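Long-range contacts in 4-hydroxybutyrate CoA-transferase (Porphyromonas gingivalis, PDB 3D3U), which probably transfers coenzyme A between acyl-CoA and a carboxylic acid such as acetate or 4-hydroxybutyrate: residues A[43-48]-A[67-72]; A[122-127]-A[154-159]; A[241-246]-A[275-280]. One frame throughout, in Å; residues are numbered along the deposited sequence.

The three contacts follow one another along the chain and illustrate three ways an alpha-beta fold is held: helix to loop, strand to strand and helix to helix. Contact 1 packs a helix end against a loop, contact 2 pairs two neighbouring strands of the six-stranded parallel sheet, and contact 3 joins the starts of two helices that follow strands of the second, mixed sheet. Contacts 1 and 2 both belong to the N-terminal domain, their centres 23 Å apart and their nearest atoms about 7 Å apart. Contact 2 comes within about 6 Å of contact 3 at the nearest atoms, with centres 19 Å apart, whereas contacts 1 and 3 lie 32 Å apart between centres.

Contact 1: residues A[43-48]-A[67-72]; sequences AMYRQR and HLAPEM
Tyr-45, near the end of helix 38-46, meets the loop 67-72 first at Ala-69, just beyond His-67, whose imidazole meets the ring of Phe-30. The methyl of Ala-69 lies at the edge of the phenol ring, near its plane, with CB 4.2 Å from Tyr-45 CE1. A first torsion that sets CG trans to N (chi1 -169°) swings the ring out toward the loop, edge first to Ala-69.

Two residues on, Glu-71 touches Tyr-45 of the helix and Arg-48 just after it. Its CG is 4.0 Å from Tyr-45 CE1, approaching the ring obliquely, and the same methylene is 4.1 Å from Arg-48 NE. The orientation of the guanidinium itself is doubtful, since the model sets it too close to the Tyr-45 ring.

Met-72 closes the 3-10 turn and sends its side chain back to the helix. Bends at chi2 (-41°) and chi3 (-81°) fold the chain so that CE approaches the backbone, 3.6 Å from Met-44 O, and also packs against Arg-48 CB. Its sulfur forms an oblique Met-aromatic contact with Tyr-45, SD lying 5.3 Å from the ring centroid.

The helix also packs on helix 14-21, through Ala-43 on Ala-14 and Val-18. Helix 38-46 links the adjacent parallel strands 27-30 and 54-57 in a beta-alpha-beta crossover, and its C-terminal end here meets the loop that leads from strand 54-57 to strand 76-79.

Contact 2: residues A[122-127]-A[154-159]; sequences VQVSTP and AEVNKQ
Val-124 and Val-156 place their methyls side by side on one face of the paired strands, CG2 to CG2 at 4.0 Å. Between Val-122 and Val-124 the small Ala-154 offers a shallow seat: its CB takes Val-122 CG2 at 3.9 Å and Val-124 CG2 at 4.0 Å. Val-156 carries the relief onward, for its other branch, CG1, leads away from the backbone N (chi1 173°) and bulges toward Thr-126 CG2 and the ring of Pro-127. Beyond it, Thr-126 CG2 presses on the aliphatic stem of Lys-158, 3.5 Å from CG, the two side chains crossing at about a right angle.

The other face is polar, with Gln-123, Glu-155 and Asn-157 clustered there. At the strand's end, Asn-157 OD1 accepts from Gln-159 N, an Asx turn. Between the faces the backbones are joined by Glu-155 N to Val-122 O at 2.9 Å and Asn-157 N to Val-124 O at 2.8 Å.

Strands 119-125 and 151-157 are neighbours in the six-stranded parallel sheet, with 27-30 beyond the first and edge strand 176-180 beyond the second. Strand 132-134 touches Val-124 and Pro-127, and helix 38-46 holds the Glu-155 carboxylate through Arg-39 and the backbone N of Phe-40.

Contact 3: residues A[241-246]-A[275-280]; sequences FTDGVM and KELYDF
The backbones come closest at Asp-243 and Leu-277, their CA atoms 5.7 Å apart, where the first residues of helix 243-251 face the first turns of helix 275-281. Two side chains, Met-246 from one helix and Leu-277 from the other, carry most of the packing between them.

Met-246 extends straight across, its chain fully stretched from N through CG (chi1 178°), until a bend at chi3 (64°) turns its methyl aside. CG sits over one face of the Phe-280 ring, offset toward the rim and 3.6 Å from the centroid, a CH-pi contact. SD follows obliquely as a Met-aromatic contact and also meets Phe-280 CB. The two side chains lie alongside, running head to tail, while the terminal CE reaches Glu-276 CG. That glutamate's own charge is engaged further along the first helix, in a salt bridge with Arg-250.

Leu-277 packs nearer the start of the first segment. Its CD2 comes to the edge of the Phe-241 ring, near the ring plane, at 4.1 Å from CE2. The other branch, CD1, lies against the backbone of Thr-242, 3.6 Å from its C, and 4.2 Å from the Thr-242 methyl CG2. Asp-243 OD2 rests by the same leucine, 3.6 Å from CG, an apolar neighbour for a carboxylate whose OD1 is hydrogen-bonded to Ser-274 OG. Since Ser-274 OG also bonds the backbone N of Leu-277, that serine ties the beginnings of both helices together.

Phe-280 further packs on Ile-249 and Arg-250, so the two helices stay in touch beyond these segments. Such packing is characteristic of an alpha-beta fold with a parallel sheet core: helices 243-251 and 275-281 follow the adjacent strands 235-237 and 266-268 and pack side by side.

Contact 1: residues A[43-48]-A[67-72]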
loop_
_atom_site.group_PDB
_atom_site.type_symbol
_atom_site.label_atom_id
_atom_site.label_comp_id
_atom_site.label_asym_id
_atom_site.label_seq_id
_atom_site.Cartn_x
_atom_site.Cartn_y
_atom_site.Cartn_z
ATOM N N ALA A 43 3.536 24.915 -5.782
ATOM C CA ALA A 43 3.285 25.895 -6.887
ATOM C C ALA A 43 1.826 26.210 -7.188
ATOM O O ALA A 43 1.525 27.271 -7.642
ATOM C CB ALA A 43 4.080 25.579 -8.205
ATOM N N MET A 44 0.936 25.264 -6.941
ATOM C CA MET A 44 -0.485 25.539 -7.115
ATOM C C MET A 44 -0.959 26.519 -6.058
ATOM O O MET A 44 -1.780 27.370 -6.330
ATOM C CB MET A 44 -1.299 24.222 -7.028
ATOM C CG MET A 44 -1.211 23.295 -8.298
ATOM S SD MET A 44 -2.085 21.764 -7.960
ATOM C CE MET A 44 -3.744 22.095 -8.383
ATOM N N TYR A 45 -0.455 26.383 -4.838
ATOM C CA TYR A 45 -0.681 27.431 -3.842
ATOM C C TYR A 45 -0.272 28.853 -4.319
ATOM O O TYR A 45 -1.114 29.762 -4.435
ATOM C CB TYR A 45 0.062 27.168 -2.549
ATOM C CG TYR A 45 -0.388 28.080 -1.484
ATOM C CD1 TYR A 45 -1.526 27.772 -0.725
ATOM C CD2 TYR A 45 0.260 29.280 -1.236
ATOM C CE1 TYR A 45 -1.987 28.600 0.295
ATOM C CE2 TYR A 45 -0.212 30.140 -0.246
ATOM C CZ TYR A 45 -1.355 29.798 0.531
ATOM O OH TYR A 45 -1.858 30.635 1.548
ATOM N N ARG A 46 1.015 29.056 -4.571
ATOM C CA ARG A 46 1.420 30.356 -5.076
ATOM C C ARG A 46 0.609 30.845 -6.267
ATOM O O ARG A 46 0.336 32.017 -6.330
ATOM C CB ARG A 46 2.857 30.319 -5.497
ATOM C CG ARG A 46 3.780 29.922 -4.430
ATOM C CD ARG A 46 5.173 30.238 -4.805
ATOM N NE ARG A 46 5.524 29.287 -5.791
ATOM C CZ ARG A 46 6.033 28.112 -5.497
ATOM N NH1 ARG A 46 6.274 27.776 -4.189
ATOM N NH2 ARG A 46 6.279 27.264 -6.542
ATOM N N GLN A 47 0.257 29.981 -7.225
ATOM C CA GLN A 47 -0.406 30.401 -8.437
ATOM C C GLN A 47 -1.898 30.365 -8.301
ATOM O O GLN A 47 -2.555 30.436 -9.323
ATOM C CB GLN A 47 0.018 29.580 -9.667
ATOM C CG GLN A 47 1.540 29.669 -9.987
ATOM C CD GLN A 47 2.044 31.087 -10.289
ATOM O OE1 GLN A 47 1.461 31.764 -11.159
ATOM N NE2 GLN A 47 3.099 31.570 -9.548
ATOM N N ARG A 48 -2.458 30.267 -7.078
ATOM C CA ARG A 48 -3.943 30.078 -6.910
ATOM C C ARG A 48 -4.899 31.048 -7.608
ATOM O O ARG A 48 -6.023 30.706 -8.022
ATOM C CB ARG A 48 -4.328 30.030 -5.477
ATOM C CG ARG A 48 -4.119 31.244 -4.755
ATOM C CD ARG A 48 -4.055 30.897 -3.260
ATOM N NE ARG A 48 -4.155 32.018 -2.305
ATOM C CZ ARG A 48 -3.156 32.474 -1.573
ATOM N NH1 ARG A 48 -3.342 33.442 -0.692
ATOM N NH2 ARG A 48 -1.976 31.928 -1.692
ATOM N N HIS A 67 -3.859 22.313 -0.615
ATOM C CA HIS A 67 -4.959 22.120 -1.613
ATOM C C HIS A 67 -6.216 22.187 -0.862
ATOM O O HIS A 67 -7.332 22.524 -1.477
ATOM C CB HIS A 67 -5.185 20.703 -2.115
ATOM C CG HIS A 67 -3.970 19.976 -2.544
ATOM N ND1 HIS A 67 -3.029 20.531 -3.384
ATOM C CD2 HIS A 67 -3.594 18.696 -2.304
ATOM C CE1 HIS A 67 -2.084 19.635 -3.586
ATOM N NE2 HIS A 67 -2.391 18.528 -2.920
ATOM N N LEU A 68 -6.090 21.652 0.392
ATOM C CA LEU A 68 -7.209 21.724 1.366
ATOM C C LEU A 68 -6.947 22.962 2.169
ATOM O O LEU A 68 -7.650 23.187 3.164
ATOM C CB LEU A 68 -7.473 20.445 2.243
ATOM C CG LEU A 68 -8.906 19.997 2.806
ATOM C CD1 LEU A 68 -10.260 20.684 2.223
ATOM C CD2 LEU A 68 -9.101 18.425 2.903
ATOM N N ALA A 69 -5.985 23.785 1.730
ATOM C CA ALA A 69 -5.853 25.060 2.366
ATOM C C ALA A 69 -7.167 25.629 1.949
ATOM O O ALA A 69 -7.525 25.485 0.800
ATOM C CB ALA A 69 -4.744 25.827 1.760
ATOM N N PRO A 70 -7.944 26.142 2.891
ATOM C CA PRO A 70 -9.213 26.791 2.597
ATOM C C PRO A 70 -9.176 27.795 1.455
ATOM O O PRO A 70 -10.176 27.916 0.738
ATOM C CB PRO A 70 -9.579 27.504 3.919
ATOM C CG PRO A 70 -8.858 26.872 4.958
ATOM C CD PRO A 70 -7.714 26.050 4.338
ATOM N N GLU A 71 -8.060 28.511 1.263
ATOM C CA GLU A 71 -7.963 29.572 0.205
ATOM C C GLU A 71 -7.918 28.987 -1.197
ATOM O O GLU A 71 -8.150 29.668 -2.194
ATOM C CB GLU A 71 -6.878 30.590 0.514
ATOM C CG GLU A 71 -5.582 30.070 1.067
ATOM C CD GLU A 71 -5.529 29.683 2.564
ATOM O OE1 GLU A 71 -5.041 30.444 3.340
ATOM O OE2 GLU A 71 -5.843 28.584 3.028
ATOM N N MET A 72 -7.674 27.683 -1.289
ATOM C CA MET A 72 -7.876 26.956 -2.544
ATOM C C MET A 72 -9.316 26.897 -2.988
ATOM O O MET A 72 -9.576 26.590 -4.153
ATOM C CB MET A 72 -7.404 25.554 -2.409
ATOM C CG MET A 72 -5.944 25.513 -2.048
ATOM S SD MET A 72 -5.018 26.723 -2.951
ATOM C CE MET A 72 -4.673 26.084 -4.593
#

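Contact 2: residues A[122-127]-A[154-159]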
loop_
_atom_site.group_PDB
_atom_site.type_symbol
_atom_site.label_atom_id
_atom_site.label_comp_id
_atom_site.label_asym_id
_atom_site.label_seq_id
_atom_site.Cartn_x
_atom_site.Cartn_y
_atom_site.Cartn_z
ATOM N N VAL A 122 3.363 13.451 -11.297
ATOM C CA VAL A 122 4.087 12.423 -10.604
ATOM C C VAL A 122 5.472 12.859 -10.213
ATOM O O VAL A 122 6.058 13.815 -10.752
ATOM C CB VAL A 122 4.290 11.156 -11.476
ATOM C CG1 VAL A 122 2.979 10.607 -11.995
ATOM C CG2 VAL A 122 5.225 11.419 -12.623
ATOM N N GLN A 123 6.065 12.095 -9.305
ATOM C CA GLN A 123 7.424 12.441 -8.914
ATOM C C GLN A 123 8.395 11.350 -9.343
ATOM O O GLN A 123 8.518 10.465 -8.622
ATOM C CB GLN A 123 7.465 12.644 -7.383
ATOM C CG GLN A 123 8.826 12.876 -6.851
ATOM C CD GLN A 123 8.813 13.314 -5.400
ATOM O OE1 GLN A 123 7.952 12.926 -4.620
ATOM N NE2 GLN A 123 9.799 14.089 -5.025
ATOM N N VAL A 124 9.099 11.373 -10.450
ATOM C CA VAL A 124 10.067 10.269 -10.681
ATOM C C VAL A 124 11.470 10.577 -10.301
ATOM O O VAL A 124 11.758 11.670 -9.776
ATOM C CB VAL A 124 10.141 9.959 -12.123
ATOM C CG1 VAL A 124 8.778 9.426 -12.538
ATOM C CG2 VAL A 124 10.450 11.291 -12.922
ATOM N N SER A 125 12.353 9.648 -10.677
ATOM C CA SER A 125 13.793 9.715 -10.394
ATOM C C SER A 125 14.621 10.177 -11.612
ATOM O O SER A 125 14.111 10.294 -12.755
ATOM C CB SER A 125 14.275 8.329 -10.153
ATOM O OG SER A 125 14.796 7.830 -11.396
ATOM N N THR A 126 15.934 10.385 -11.405
ATOM C CA THR A 126 16.763 10.755 -12.553
ATOM C C THR A 126 16.842 9.600 -13.565
ATOM O O THR A 126 17.072 8.450 -13.170
ATOM C CB THR A 126 18.140 11.190 -12.136
ATOM O OG1 THR A 126 18.610 10.404 -11.033
ATOM C CG2 THR A 126 18.075 12.589 -11.563
ATOM N N PRO A 127 16.671 9.920 -14.858
ATOM C CA PRO A 127 16.712 8.933 -15.951
ATOM C C PRO A 127 18.078 8.413 -16.122
ATOM O O PRO A 127 19.036 8.970 -15.609
ATOM C CB PRO A 127 16.418 9.736 -17.212
ATOM C CG PRO A 127 16.806 11.152 -16.890
ATOM C CD PRO A 127 16.542 11.300 -15.361
ATOM N N ALA A 154 6.263 15.706 -14.523
ATOM C CA ALA A 154 7.018 14.867 -13.632
ATOM C C ALA A 154 8.044 15.712 -12.874
ATOM O O ALA A 154 8.792 16.440 -13.532
ATOM C CB ALA A 154 7.726 13.878 -14.397
ATOM N N GLU A 155 8.125 15.612 -11.543
ATOM C CA GLU A 155 9.140 16.320 -10.859
ATOM C C GLU A 155 10.255 15.372 -10.909
ATOM O O GLU A 155 10.173 14.272 -10.441
ATOM C CB GLU A 155 8.779 16.524 -9.394
ATOM C CG GLU A 155 7.637 17.484 -9.070
ATOM C CD GLU A 155 7.250 17.552 -7.534
ATOM O OE1 GLU A 155 6.150 18.170 -7.222
ATOM O OE2 GLU A 155 7.999 17.060 -6.593
ATOM N N VAL A 156 11.350 15.780 -11.487
ATOM C CA VAL A 156 12.537 14.896 -11.545
ATOM C C VAL A 156 13.449 14.972 -10.287
ATOM O O VAL A 156 14.127 15.964 -10.027
ATOM C CB VAL A 156 13.291 15.079 -12.856
ATOM C CG1 VAL A 156 14.618 14.272 -12.820
ATOM C CG2 VAL A 156 12.363 14.663 -13.995
ATOM N N ASN A 157 13.423 13.924 -9.487
ATOM C CA ASN A 157 14.038 14.083 -8.245
ATOM C C ASN A 157 15.358 13.323 -8.160
ATOM O O ASN A 157 15.449 12.063 -8.354
ATOM C CB ASN A 157 13.079 13.758 -7.150
ATOM C CG ASN A 157 13.540 14.286 -5.824
ATOM O OD1 ASN A 157 14.737 14.640 -5.656
ATOM N ND2 ASN A 157 12.633 14.297 -4.840
ATOM N N LYS A 158 16.404 14.140 -7.943
ATOM C CA LYS A 158 17.782 13.640 -7.758
ATOM C C LYS A 158 17.874 12.725 -6.529
ATOM O O LYS A 158 18.717 11.857 -6.493
ATOM C CB LYS A 158 18.860 14.759 -7.803
ATOM C CG LYS A 158 19.202 15.064 -9.294
ATOM C CD LYS A 158 20.493 15.887 -9.640
ATOM C CE LYS A 158 20.535 16.317 -11.174
ATOM N NZ LYS A 158 19.115 16.528 -11.746
ATOM N N GLN A 159 16.942 12.890 -5.577
ATOM C CA GLN A 159 16.849 12.032 -4.412
ATOM C C GLN A 159 15.938 10.780 -4.607
ATOM O O GLN A 159 16.061 9.807 -3.825
ATOM C CB GLN A 159 16.310 12.837 -3.231
ATOM C CG GLN A 159 17.134 12.803 -1.966
ATOM C CD GLN A 159 17.850 14.091 -1.856
ATOM O OE1 GLN A 159 17.936 14.728 -0.774
ATOM N NE2 GLN A 159 18.334 14.559 -3.024
#

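Contact 3: residues A[241-246]-A[275-280]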
loop_
_atom_site.group_PDB
_atom_site.type_symbol
_atom_site.label_atom_id
_atom_site.label_comp_id
_atom_site.label_asym_id
_atom_site.label_seq_id
_atom_site.Cartn_x
_atom_site.Cartn_y
_atom_site.Cartn_z
ATOM N N PHE A 241 5.604 -1.932 1.593
ATOM C CA PHE A 241 6.390 -2.382 2.699
ATOM C C PHE A 241 7.256 -1.298 3.271
ATOM O O PHE A 241 7.430 -0.232 2.599
ATOM C CB PHE A 241 7.185 -3.661 2.363
ATOM C CG PHE A 241 8.279 -3.450 1.432
ATOM C CD1 PHE A 241 8.146 -3.852 0.119
ATOM C CD2 PHE A 241 9.423 -2.772 1.828
ATOM C CE1 PHE A 241 9.190 -3.594 -0.856
ATOM C CE2 PHE A 241 10.496 -2.520 0.891
ATOM C CZ PHE A 241 10.375 -2.965 -0.464
ATOM N N THR A 242 7.770 -1.535 4.501
ATOM C CA THR A 242 8.662 -0.524 5.191
ATOM C C THR A 242 10.030 -1.107 5.554
ATOM O O THR A 242 10.462 -2.179 5.067
ATOM C CB THR A 242 8.086 0.086 6.539
ATOM O OG1 THR A 242 6.652 0.073 6.600
ATOM C CG2 THR A 242 8.508 1.586 6.774
ATOM N N ASP A 243 10.660 -0.423 6.498
ATOM C CA ASP A 243 11.953 -0.836 7.032
ATOM C C ASP A 243 11.983 -2.229 7.517
ATOM O O ASP A 243 13.036 -2.748 7.576
ATOM C CB ASP A 243 12.390 0.067 8.162
ATOM C CG ASP A 243 12.460 1.520 7.755
ATOM O OD1 ASP A 243 13.436 2.182 8.200
ATOM O OD2 ASP A 243 11.594 2.087 7.010
ATOM N N GLY A 244 10.852 -2.844 7.853
ATOM C CA GLY A 244 10.885 -4.190 8.461
ATOM C C GLY A 244 11.412 -5.207 7.482
ATOM O O GLY A 244 12.297 -6.061 7.778
ATOM N N VAL A 245 10.914 -5.043 6.262
ATOM C CA VAL A 245 11.329 -5.889 5.142
ATOM C C VAL A 245 12.822 -5.849 4.851
ATOM O O VAL A 245 13.392 -6.903 4.472
ATOM C CB VAL A 245 10.524 -5.542 3.872
ATOM C CG1 VAL A 245 10.935 -6.427 2.648
ATOM C CG2 VAL A 245 9.079 -5.806 4.195
ATOM N N MET A 246 13.425 -4.650 4.988
ATOM C CA MET A 246 14.849 -4.422 4.739
ATOM C C MET A 246 15.677 -5.252 5.671
ATOM O O MET A 246 16.633 -5.939 5.304
ATOM C CB MET A 246 15.193 -2.923 4.874
ATOM C CG MET A 246 16.706 -2.543 4.690
ATOM S SD MET A 246 16.839 -0.781 4.745
ATOM C CE MET A 246 16.299 -0.434 6.437
ATOM N N LYS A 275 14.934 7.137 5.602
ATOM C CA LYS A 275 15.937 7.404 4.643
ATOM C C LYS A 275 16.752 6.157 4.415
ATOM O O LYS A 275 17.156 5.889 3.288
ATOM C CB LYS A 275 16.827 8.520 5.134
ATOM C CG LYS A 275 17.795 9.063 4.025
ATOM C CD LYS A 275 19.106 9.855 4.537
ATOM C CE LYS A 275 20.294 9.819 3.496
ATOM N NZ LYS A 275 19.470 9.921 2.177
ATOM N N GLU A 276 16.996 5.361 5.456
ATOM C CA GLU A 276 17.666 4.070 5.246
ATOM C C GLU A 276 16.931 3.193 4.228
ATOM O O GLU A 276 17.545 2.618 3.341
ATOM C CB GLU A 276 17.791 3.322 6.544
ATOM C CG GLU A 276 18.560 2.010 6.382
ATOM C CD GLU A 276 19.761 1.942 7.303
ATOM O OE1 GLU A 276 20.349 0.838 7.547
ATOM O OE2 GLU A 276 20.118 3.056 7.763
ATOM N N LEU A 277 15.607 3.076 4.353
ATOM C CA LEU A 277 14.836 2.351 3.356
ATOM C C LEU A 277 15.231 2.870 2.026
ATOM O O LEU A 277 15.682 2.081 1.159
ATOM C CB LEU A 277 13.351 2.596 3.518
ATOM C CG LEU A 277 12.497 1.353 3.608
ATOM C CD1 LEU A 277 11.082 1.671 3.474
ATOM C CD2 LEU A 277 12.838 0.379 2.545
ATOM N N TYR A 278 15.082 4.190 1.855
ATOM C CA TYR A 278 15.258 4.792 0.513
ATOM C C TYR A 278 16.612 4.506 -0.008
ATOM O O TYR A 278 16.717 3.911 -1.105
ATOM C CB TYR A 278 14.901 6.272 0.436
ATOM C CG TYR A 278 13.508 6.517 0.996
ATOM C CD1 TYR A 278 12.484 5.598 0.783
ATOM C CD2 TYR A 278 13.216 7.629 1.783
ATOM C CE1 TYR A 278 11.218 5.767 1.330
ATOM C CE2 TYR A 278 11.922 7.811 2.333
ATOM C CZ TYR A 278 10.932 6.854 2.107
ATOM O OH TYR A 278 9.641 6.991 2.619
ATOM N N ASP A 279 17.650 4.806 0.766
ATOM C CA ASP A 279 18.963 4.361 0.284
ATOM C C ASP A 279 19.182 2.891 0.024
ATOM O O ASP A 279 20.008 2.582 -0.791
ATOM C CB ASP A 279 20.183 4.835 1.098
ATOM C CG ASP A 279 20.076 6.228 1.554
ATOM O OD1 ASP A 279 19.277 6.964 0.961
ATOM O OD2 ASP A 279 20.721 6.670 2.536
ATOM N N PHE A 280 18.515 1.990 0.736
ATOM C CA PHE A 280 18.650 0.539 0.466
ATOM C C PHE A 280 17.944 0.159 -0.848
ATOM O O PHE A 280 18.486 -0.618 -1.693
ATOM C CB PHE A 280 18.035 -0.254 1.612
ATOM C CG PHE A 280 17.965 -1.769 1.410
ATOM C CD1 PHE A 280 19.108 -2.591 1.590
ATOM C CD2 PHE A 280 16.716 -2.414 1.176
ATOM C CE1 PHE A 280 19.043 -4.032 1.452
ATOM C CE2 PHE A 280 16.673 -3.852 1.055
ATOM C CZ PHE A 280 17.869 -4.648 1.205
#